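Local structure of aminoglycoside N(3)-acetyltransferase (Streptomyces griseus, 7LAP) at residues E194-E208 with R220-Y234. The protein probably transfers an acetyl group to the 3-amino group of aminoglycoside antibiotics, a modification that confers resistance to them. Numbering follows the deposited sequence.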
loop_
_atom_site.group_PDB
_atom_site.type_symbol
_atom_site.label_atom_id
_atom_site.label_comp_id
_atom_site.label_asym_id
_atom_site.label_seq_id
_atom_site.Cartn_x
_atom_site.Cartn_y
_atom_site.Cartn_z
ATOM N N GLU B 194 17.758 20.499 -11.108
ATOM C CA GLU B 194 18.180 21.354 -9.996
ATOM C C GLU B 194 19.587 20.999 -9.527
ATOM O O GLU B 194 20.396 21.886 -9.228
ATOM C CB GLU B 194 17.194 21.237 -8.835
ATOM C CG GLU B 194 15.862 21.912 -9.086
ATOM C CD GLU B 194 14.892 21.752 -7.918
ATOM O OE1 GLU B 194 14.738 20.616 -7.391
ATOM O OE2 GLU B 194 14.286 22.774 -7.522
ATOM N N ALA B 195 19.906 19.703 -9.475
ATOM C CA ALA B 195 21.229 19.297 -9.008
ATOM C C ALA B 195 22.335 19.768 -9.949
ATOM O O ALA B 195 23.429 20.107 -9.488
ATOM C CB ALA B 195 21.280 17.783 -8.830
ATOM N N LEU B 196 22.071 19.813 -11.258
ATOM C CA LEU B 196 23.060 20.265 -12.237
ATOM C C LEU B 196 23.104 21.781 -12.404
ATOM O O LEU B 196 24.137 22.316 -12.835
ATOM C CB LEU B 196 22.773 19.658 -13.618
ATOM C CG LEU B 196 22.733 18.144 -13.769
ATOM C CD1 LEU B 196 22.327 17.763 -15.196
ATOM C CD2 LEU B 196 24.084 17.532 -13.396
ATOM N N ALA B 197 22.011 22.480 -12.100
ATOM C CA ALA B 197 21.903 23.885 -12.467
ATOM C C ALA B 197 22.806 24.749 -11.603
ATOM O O ALA B 197 22.907 24.551 -10.386
ATOM C CB ALA B 197 20.457 24.366 -12.350
ATOM N N GLN B 198 23.458 25.722 -12.245
ATOM C CA GLN B 198 24.358 26.647 -11.572
ATOM C C GLN B 198 23.730 28.032 -11.541
ATOM O O GLN B 198 23.540 28.658 -12.588
ATOM C CB GLN B 198 25.731 26.683 -12.251
ATOM C CG GLN B 198 26.574 25.429 -11.998
ATOM C CD GLN B 198 26.483 24.943 -10.547
ATOM O OE1 GLN B 198 26.191 23.766 -10.287
ATOM N NE2 GLN B 198 26.718 25.853 -9.600
ATOM N N ALA B 199 23.424 28.511 -10.340
ATOM C CA ALA B 199 22.798 29.810 -10.149
ATOM C C ALA B 199 22.922 30.167 -8.681
ATOM O O ALA B 199 22.981 29.267 -7.835
ATOM C CB ALA B 199 21.323 29.787 -10.583
ATOM N N PRO B 200 22.965 31.453 -8.340
ATOM C CA PRO B 200 23.134 31.831 -6.934
ATOM C C PRO B 200 21.904 31.480 -6.109
ATOM O O PRO B 200 20.778 31.440 -6.611
ATOM C CB PRO B 200 23.342 33.348 -7.001
ATOM C CG PRO B 200 22.589 33.761 -8.224
ATOM C CD PRO B 200 22.781 32.633 -9.209
ATOM N N GLY B 201 22.139 31.223 -4.827
ATOM C CA GLY B 201 21.060 30.932 -3.907
ATOM C C GLY B 201 20.615 29.490 -3.860
ATOM O O GLY B 201 19.462 29.228 -3.504
ATOM N N LYS B 202 21.490 28.546 -4.191
ATOM C CA LYS B 202 21.103 27.142 -4.220
ATOM C C LYS B 202 20.909 26.610 -2.801
ATOM O O LYS B 202 21.739 26.848 -1.918
ATOM C CB LYS B 202 22.154 26.322 -4.961
ATOM C CG LYS B 202 21.644 24.973 -5.471
ATOM C CD LYS B 202 22.644 24.403 -6.441
ATOM C CE LYS B 202 22.154 23.140 -7.036
ATOM N NZ LYS B 202 22.923 22.799 -8.254
ATOM N N ARG B 203 19.809 25.892 -2.587
ATOM C CA ARG B 203 19.413 25.421 -1.267
ATOM C C ARG B 203 19.787 23.959 -1.092
ATOM O O ARG B 203 19.458 23.118 -1.937
ATOM C CB ARG B 203 17.910 25.597 -1.048
ATOM C CG ARG B 203 17.457 27.039 -0.964
ATOM C CD ARG B 203 16.067 27.232 -1.540
ATOM N NE ARG B 203 15.626 28.605 -1.326
ATOM C CZ ARG B 203 14.481 28.950 -0.737
ATOM N NH1 ARG B 203 13.640 28.011 -0.319
ATOM N NH2 ARG B 203 14.173 30.235 -0.576
ATOM N N PHE B 204 20.441 23.655 0.021
ATOM C CA PHE B 204 20.864 22.305 0.329
ATOM C C PHE B 204 20.290 21.885 1.674
ATOM O O PHE B 204 19.935 22.719 2.511
ATOM C CB PHE B 204 22.391 22.200 0.321
ATOM C CG PHE B 204 22.990 22.351 -1.050
ATOM C CD1 PHE B 204 23.075 21.259 -1.905
ATOM C CD2 PHE B 204 23.470 23.580 -1.486
ATOM C CE1 PHE B 204 23.634 21.390 -3.174
ATOM C CE2 PHE B 204 24.027 23.719 -2.749
ATOM C CZ PHE B 204 24.103 22.623 -3.594
ATOM N N VAL B 205 20.179 20.570 1.864
ATOM C CA VAL B 205 19.664 20.002 3.101
ATOM C C VAL B 205 20.674 19.006 3.638
ATOM O O VAL B 205 21.444 18.398 2.885
ATOM C CB VAL B 205 18.284 19.326 2.907
ATOM C CG1 VAL B 205 17.234 20.377 2.652
ATOM C CG2 VAL B 205 18.318 18.317 1.756
ATOM N N THR B 206 20.691 18.875 4.962
ATOM C CA THR B 206 21.444 17.849 5.666
ATOM C C THR B 206 20.486 17.181 6.634
ATOM O O THR B 206 19.770 17.870 7.369
ATOM C CB THR B 206 22.628 18.441 6.425
ATOM O OG1 THR B 206 23.575 18.962 5.496
ATOM C CG2 THR B 206 23.296 17.381 7.267
ATOM N N TYR B 207 20.436 15.854 6.604
ATOM C CA TYR B 207 19.558 15.105 7.489
ATOM C C TYR B 207 20.249 13.790 7.811
ATOM O O TYR B 207 21.265 13.433 7.208
ATOM C CB TYR B 207 18.162 14.893 6.861
ATOM C CG TYR B 207 18.247 14.214 5.527
ATOM C CD1 TYR B 207 18.417 14.951 4.361
ATOM C CD2 TYR B 207 18.211 12.822 5.434
ATOM C CE1 TYR B 207 18.526 14.319 3.132
ATOM C CE2 TYR B 207 18.315 12.187 4.221
ATOM C CZ TYR B 207 18.467 12.938 3.077
ATOM O OH TYR B 207 18.591 12.293 1.885
ATOM N N GLU B 208 19.717 13.078 8.782
ATOM C CA GLU B 208 20.244 11.765 9.097
ATOM C C GLU B 208 19.136 10.745 8.941
ATOM O O GLU B 208 17.966 11.060 9.115
ATOM C CB GLU B 208 20.807 11.715 10.499
ATOM C CG GLU B 208 21.736 12.861 10.760
ATOM C CD GLU B 208 22.044 13.007 12.218
ATOM O OE1 GLU B 208 22.555 12.033 12.804
ATOM O OE2 GLU B 208 21.759 14.086 12.777
ATOM N N ARG B 220 23.403 7.559 9.226
ATOM C CA ARG B 220 24.265 8.227 8.265
ATOM C C ARG B 220 23.734 9.634 8.045
ATOM O O ARG B 220 22.522 9.856 8.074
ATOM C CB ARG B 220 24.334 7.471 6.917
ATOM C CG ARG B 220 25.456 7.945 6.021
ATOM C CD ARG B 220 25.664 7.100 4.770
ATOM N NE ARG B 220 26.818 7.581 3.997
ATOM C CZ ARG B 220 26.917 8.779 3.406
ATOM N NH1 ARG B 220 25.907 9.655 3.430
ATOM N NH2 ARG B 220 28.033 9.098 2.749
ATOM N N THR B 221 24.639 10.577 7.836
ATOM C CA THR B 221 24.282 11.943 7.473
ATOM C C THR B 221 24.306 12.071 5.956
ATOM O O THR B 221 25.224 11.568 5.300
ATOM C CB THR B 221 25.257 12.943 8.110
ATOM O OG1 THR B 221 25.078 12.939 9.528
ATOM C CG2 THR B 221 25.019 14.340 7.586
ATOM N N PHE B 222 23.295 12.732 5.407
ATOM C CA PHE B 222 23.105 12.860 3.973
ATOM C C PHE B 222 23.036 14.325 3.588
ATOM O O PHE B 222 22.467 15.145 4.319
ATOM C CB PHE B 222 21.806 12.177 3.510
ATOM C CG PHE B 222 21.792 10.710 3.755
ATOM C CD1 PHE B 222 21.357 10.205 4.975
ATOM C CD2 PHE B 222 22.270 9.829 2.785
ATOM C CE1 PHE B 222 21.356 8.840 5.218
ATOM C CE2 PHE B 222 22.269 8.456 3.016
ATOM C CZ PHE B 222 21.812 7.955 4.240
ATOM N N ARG B 223 23.589 14.639 2.423
ATOM C CA ARG B 223 23.475 15.964 1.840
ATOM C C ARG B 223 22.795 15.842 0.491
ATOM O O ARG B 223 23.103 14.928 -0.275
ATOM C CB ARG B 223 24.847 16.621 1.680
ATOM C CG ARG B 223 24.770 18.005 1.072
ATOM C CD ARG B 223 26.139 18.593 0.932
ATOM N NE ARG B 223 26.212 19.613 -0.111
ATOM C CZ ARG B 223 26.085 20.921 0.108
ATOM N NH1 ARG B 223 25.862 21.384 1.340
ATOM N NH2 ARG B 223 26.195 21.768 -0.908
ATOM N N ASP B 224 21.889 16.776 0.197
ATOM C CA ASP B 224 21.098 16.770 -1.029
ATOM C C ASP B 224 20.713 18.215 -1.323
ATOM O O ASP B 224 20.864 19.096 -0.475
ATOM C CB ASP B 224 19.854 15.861 -0.874
ATOM C CG ASP B 224 19.088 15.628 -2.201
ATOM O OD1 ASP B 224 19.661 15.847 -3.296
ATOM O OD2 ASP B 224 17.917 15.188 -2.149
ATOM N N ILE B 225 20.231 18.472 -2.543
ATOM C CA ILE B 225 19.488 19.720 -2.745
ATOM C C ILE B 225 18.156 19.636 -1.999
ATOM O O ILE B 225 17.659 18.558 -1.659
ATOM C CB ILE B 225 19.263 20.024 -4.234
ATOM C CG1 ILE B 225 18.584 18.830 -4.903
ATOM C CG2 ILE B 225 20.565 20.358 -4.926
ATOM C CD1 ILE B 225 17.384 19.203 -5.785
ATOM N N ASP B 226 17.581 20.801 -1.723
ATOM C CA ASP B 226 16.318 20.875 -0.996
ATOM C C ASP B 226 15.204 20.463 -1.952
ATOM O O ASP B 226 14.584 21.283 -2.629
ATOM C CB ASP B 226 16.108 22.283 -0.444
ATOM C CG ASP B 226 14.859 22.399 0.404
ATOM O OD1 ASP B 226 13.941 21.561 0.271
ATOM O OD2 ASP B 226 14.797 23.338 1.215
ATOM N N SER B 227 14.952 19.158 -2.017
ATOM C CA SER B 227 13.967 18.649 -2.959
ATOM C C SER B 227 12.557 18.735 -2.417
ATOM O O SER B 227 11.651 18.110 -2.979
ATOM C CB SER B 227 14.286 17.200 -3.347
ATOM O OG SER B 227 13.957 16.287 -2.303
ATOM N N GLU B 228 12.357 19.481 -1.336
ATOM C CA GLU B 228 11.046 19.669 -0.739
ATOM C C GLU B 228 10.499 21.068 -0.971
ATOM O O GLU B 228 9.337 21.217 -1.360
ATOM C CB GLU B 228 11.109 19.371 0.762
ATOM C CG GLU B 228 9.779 19.505 1.472
ATOM C CD GLU B 228 9.784 18.854 2.848
ATOM O OE1 GLU B 228 10.001 17.624 2.919
ATOM O OE2 GLU B 228 9.575 19.570 3.857
ATOM N N HIS B 229 11.323 22.098 -0.762
ATOM C CA HIS B 229 10.935 23.486 -0.975
ATOM C C HIS B 229 11.636 24.110 -2.173
ATOM O O HIS B 229 11.663 25.338 -2.301
ATOM C CB HIS B 229 11.226 24.316 0.274
ATOM C CG HIS B 229 10.896 23.611 1.546
ATOM N ND1 HIS B 229 11.775 23.529 2.602
ATOM C CD2 HIS B 229 9.781 22.943 1.929
ATOM C CE1 HIS B 229 11.215 22.847 3.587
ATOM N NE2 HIS B 229 10.004 22.480 3.203
ATOM N N GLY B 230 12.236 23.300 -3.033
ATOM C CA GLY B 230 12.896 23.845 -4.200
ATOM C C GLY B 230 14.355 24.140 -3.948
ATOM O O GLY B 230 14.726 24.655 -2.886
ATOM N N ALA B 231 15.199 23.808 -4.921
ATOM C CA ALA B 231 16.628 24.040 -4.762
ATOM C C ALA B 231 17.004 25.513 -4.892
ATOM O O ALA B 231 18.150 25.882 -4.606
ATOM C CB ALA B 231 17.388 23.192 -5.781
ATOM N N PHE B 232 16.078 26.367 -5.305
ATOM C CA PHE B 232 16.335 27.797 -5.377
ATOM C C PHE B 232 15.123 28.528 -4.837
ATOM O O PHE B 232 14.080 27.927 -4.560
ATOM C CB PHE B 232 16.624 28.255 -6.809
ATOM C CG PHE B 232 17.762 27.530 -7.454
ATOM C CD1 PHE B 232 17.555 26.317 -8.086
ATOM C CD2 PHE B 232 19.040 28.054 -7.418
ATOM C CE1 PHE B 232 18.608 25.632 -8.665
ATOM C CE2 PHE B 232 20.094 27.375 -8.000
ATOM C CZ PHE B 232 19.878 26.167 -8.620
ATOM N N ASP B 233 15.251 29.835 -4.687
ATOM C CA ASP B 233 14.063 30.655 -4.540
ATOM C C ASP B 233 13.602 31.006 -5.945
ATOM O O ASP B 233 14.275 31.757 -6.662
ATOM C CB ASP B 233 14.304 31.907 -3.702
ATOM C CG ASP B 233 13.014 32.642 -3.419
ATOM O OD1 ASP B 233 11.986 32.293 -4.038
ATOM O OD2 ASP B 233 13.008 33.544 -2.560
ATOM N N TYR B 234 12.472 30.443 -6.336
ATOM C CA TYR B 234 11.845 30.731 -7.613
ATOM C C TYR B 234 10.877 31.909 -7.549
ATOM O O TYR B 234 10.047 32.058 -8.450
ATOM C CB TYR B 234 11.117 29.490 -8.094
ATOM C CG TYR B 234 11.991 28.277 -8.288
ATOM C CD1 TYR B 234 12.767 28.139 -9.427
ATOM C CD2 TYR B 234 12.012 27.252 -7.351
ATOM C CE1 TYR B 234 13.543 27.022 -9.626
ATOM C CE2 TYR B 234 12.772 26.129 -7.543
ATOM C CZ TYR B 234 13.542 26.016 -8.682
ATOM O OH TYR B 234 14.317 24.893 -8.884
HETATM O O HOH W 1 17.582 13.219 -0.265
#
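An antiparallel beta hairpin of strands 204-213 and 216-225 pairs Val-205 with Asp-224 (Val-205 N to Asp-224 O 2.8 Å) and Tyr-207 with Phe-222 as hydrogen-bonded pairs; the strand axes run at 157°. On the face of Thr-206 and Arg-223, the extended arginine, CG anti to the backbone N (chi1 180°), reaches back diagonally to Phe-204. Its guanidinium lies flat on that ring as a cation-pi stack: CZ of Arg-223 is 3.9 Å from the Phe-204 ring centroid, with the planes 21° apart. On the other face, CB of Phe-222 sits over the Tyr-207 ring in a CH-pi contact, 3.5 Å from CZ of Tyr-207. A water lies between Tyr-207 OH and Asp-224 OD2, while Asp-224 OD1 is hydrogen-bonded to His-161 ND1. Beyond the strands, backbone hydrogen bonds continue into the loops: Arg-203 N donates to Ala-231 O at 2.6 Å, and Asp-226 N to Arg-203 O. The Phe-232 ring is edged by the carbonyls of Ala-197, Ala-199 and Pro-200, and also packs on helix 273-289. Two donors grip Glu-194 OE2 near the end of helix 189-196: Ala-231 N from above the carboxylate plane at 2.9 Å, and Tyr-234 OH on the anti lone pair at 2.5 Å.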